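Local atomic coordinates of Pre-mRNA-splicing factor SAD1 (PDB entry 4MSX), a protein that promotes assembly of newly made U4 snRNA into the U4/U6 snRNP and is required for pre-mRNA splicing. Residues L259-I264 and L270-N275. Numbering follows the deposited sequence. Where two conformers were deposited one is given.
Sequences LNLNPI and LLWLFN
CD1 of L259 sits over one face of the W272 indole in a CH-pi contact, 3.5 Å from the centroid of the five-membered ring and only 3° off the ring normal. CD1 lies almost evenly above that ring, 3.7 Å from W272 CD2, and L259 CB comes 3.9 Å from W272 CZ2; the leucine crosses the indole at a slant, with CD1 over the five-membered ring and CB near the six-membered one. L261 adds a looser touch: its CD1 comes within 4.4 Å of W272 CB, obliquely to the ring. No hydrogen bond joins the two segments. CG of W272 lies anti to the backbone N (chi1 -172°), which swings the indole off helix 266-280 toward the preceding loop. That loop links helix 247-256 to helix 266-280 within the ubiquitin-specific protease (USP) domain, and the contact lies away from the zinc site. An alanine in place of W272 has no ring for L259 CD1 to rest on, and this would probably open a gap between the loop and the helix. Further out, L253 of helix 247-256 touches both L259 and W272, and its backbone is hydrogen-bonded to that of L259. F269 and L268, earlier on helix 266-280, meet L259 and L261 respectively.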
loop_
_atom_site.group_PDB
_atom_site.type_symbol
_atom_site.label_atom_id
_atom_site.label_comp_id
_atom_site.label_asym_id
_atom_site.label_seq_id
_atom_site.Cartn_x
_atom_site.Cartn_y
_atom_site.Cartn_z
ATOM N N LEU A 259 -9.734 -13.023 4.367
ATOM C CA LEU A 259 -8.573 -13.103 3.449
ATOM C C LEU A 259 -7.833 -14.427 3.765
ATOM O O LEU A 259 -7.228 -14.580 4.846
ATOM C CB LEU A 259 -7.575 -11.955 3.667
ATOM C CG LEU A 259 -6.303 -12.040 2.788
ATOM C CD1 LEU A 259 -6.694 -12.020 1.262
ATOM C CD2 LEU A 259 -5.341 -10.883 3.149
ATOM N N ASN A 260 -7.899 -15.365 2.843
ATOM C CA ASN A 260 -7.311 -16.708 3.124
ATOM C C ASN A 260 -6.643 -17.354 1.897
ATOM O O ASN A 260 -6.540 -18.569 1.810
ATOM C CB ASN A 260 -8.382 -17.665 3.672
ATOM C CG ASN A 260 -9.566 -17.840 2.713
ATOM O OD1 ASN A 260 -9.557 -17.363 1.566
ATOM N ND2 ASN A 260 -10.601 -18.530 3.188
ATOM N N LEU A 261 -6.149 -16.538 0.994
ATOM C CA LEU A 261 -5.438 -17.045 -0.183
ATOM C C LEU A 261 -4.100 -17.614 0.238
ATOM O O LEU A 261 -3.339 -17.004 1.001
ATOM C CB LEU A 261 -5.193 -15.880 -1.159
ATOM C CG LEU A 261 -6.471 -15.136 -1.552
ATOM C CD1 LEU A 261 -6.136 -13.906 -2.463
ATOM C CD2 LEU A 261 -7.414 -16.097 -2.289
ATOM N N ASN A 262 -3.784 -18.779 -0.299
ATOM C CA ASN A 262 -2.480 -19.360 -0.072
ATOM C C ASN A 262 -2.198 -20.276 -1.269
ATOM O O ASN A 262 -2.860 -21.324 -1.455
ATOM C CB ASN A 262 -2.454 -20.148 1.283
ATOM C CG ASN A 262 -1.114 -20.896 1.498
ATOM O OD1 ASN A 262 -0.130 -20.601 0.838
ATOM N ND2 ASN A 262 -1.093 -21.882 2.413
ATOM N N PRO A 263 -1.245 -19.889 -2.107
ATOM C CA PRO A 263 -0.265 -18.817 -1.872
ATOM C C PRO A 263 -0.890 -17.416 -2.084
ATOM O O PRO A 263 -2.027 -17.302 -2.542
ATOM C CB PRO A 263 0.798 -19.039 -2.979
ATOM C CG PRO A 263 0.011 -19.648 -4.119
ATOM C CD PRO A 263 -1.017 -20.587 -3.392
ATOM N N ILE A 264 -0.137 -16.388 -1.741
ATOM C CA ILE A 264 -0.607 -15.026 -2.060
ATOM C C ILE A 264 0.580 -14.255 -2.590
ATOM O O ILE A 264 1.732 -14.637 -2.308
ATOM C CB ILE A 264 -1.233 -14.400 -0.798
ATOM C CG1 ILE A 264 -1.995 -13.086 -1.195
ATOM C CG2 ILE A 264 -0.158 -14.174 0.300
ATOM C CD1 ILE A 264 -2.820 -12.589 0.039
ATOM N N LEU A 270 -3.714 -7.520 -4.611
ATOM C CA LEU A 270 -4.264 -6.294 -5.245
ATOM C C LEU A 270 -5.690 -6.549 -5.723
ATOM O O LEU A 270 -6.583 -5.742 -5.489
ATOM C CB LEU A 270 -3.385 -5.885 -6.445
ATOM C CG LEU A 270 -3.942 -4.603 -7.117
ATOM C CD1 LEU A 270 -2.787 -3.751 -7.663
ATOM C CD2 LEU A 270 -4.911 -4.984 -8.209
ATOM N N LEU A 271 -5.928 -7.687 -6.385
ATOM C CA LEU A 271 -7.255 -7.988 -6.934
ATOM C C LEU A 271 -8.223 -8.163 -5.755
ATOM O O LEU A 271 -9.371 -7.711 -5.790
ATOM C CB LEU A 271 -7.261 -9.323 -7.709
ATOM C CG LEU A 271 -6.467 -9.225 -9.057
ATOM C CD1 LEU A 271 -6.400 -10.542 -9.802
ATOM C CD2 LEU A 271 -7.101 -8.179 -9.979
ATOM N N TRP A 272 -7.796 -8.904 -4.737
ATOM C CA TRP A 272 -8.672 -9.069 -3.558
ATOM C C TRP A 272 -9.037 -7.674 -2.958
ATOM O O TRP A 272 -10.199 -7.408 -2.566
ATOM C CB TRP A 272 -7.950 -9.918 -2.470
ATOM C CG TRP A 272 -8.838 -10.289 -1.313
ATOM C CD1 TRP A 272 -9.563 -11.470 -1.150
ATOM C CD2 TRP A 272 -9.044 -9.519 -0.113
ATOM N NE1 TRP A 272 -10.228 -11.443 0.087
ATOM C CE2 TRP A 272 -9.921 -10.270 0.729
ATOM C CE3 TRP A 272 -8.583 -8.267 0.328
ATOM C CZ2 TRP A 272 -10.373 -9.784 1.957
ATOM C CZ3 TRP A 272 -9.036 -7.789 1.598
ATOM C CH2 TRP A 272 -9.906 -8.569 2.374
ATOM N N LEU A 273 -8.025 -6.843 -2.795
ATOM C CA LEU A 273 -8.198 -5.557 -2.104
ATOM C C LEU A 273 -9.089 -4.624 -2.978
ATOM O O LEU A 273 -10.004 -3.958 -2.467
ATOM C CB LEU A 273 -6.844 -4.884 -1.864
ATOM C CG LEU A 273 -6.932 -3.746 -0.857
ATOM C CD1 LEU A 273 -7.237 -4.283 0.583
ATOM C CD2 LEU A 273 -5.652 -2.919 -0.880
ATOM N N PHE A 274 -8.847 -4.575 -4.294
ATOM C CA PHE A 274 -9.761 -3.770 -5.160
ATOM C C PHE A 274 -11.205 -4.261 -5.079
ATOM O O PHE A 274 -12.151 -3.454 -5.002
ATOM C CB PHE A 274 -9.373 -3.844 -6.632
ATOM C CG PHE A 274 -8.307 -2.864 -7.023
ATOM C CD1 PHE A 274 -7.468 -2.310 -6.081
ATOM C CD2 PHE A 274 -8.162 -2.477 -8.339
ATOM C CE1 PHE A 274 -6.480 -1.380 -6.450
ATOM C CE2 PHE A 274 -7.180 -1.559 -8.718
ATOM C CZ PHE A 274 -6.345 -1.019 -7.777
ATOM N N ASN A 275 -11.403 -5.585 -5.083
ATOM C CA ASN A 275 -12.760 -6.086 -4.997
ATOM C C ASN A 275 -13.382 -5.789 -3.631
ATOM O O ASN A 275 -14.592 -5.534 -3.523
ATOM C CB ASN A 275 -12.858 -7.580 -5.365
ATOM C CG ASN A 275 -12.551 -7.836 -6.884
ATOM O OD1 ASN A 275 -12.878 -7.013 -7.765
ATOM N ND2 ASN A 275 -11.896 -8.957 -7.175
#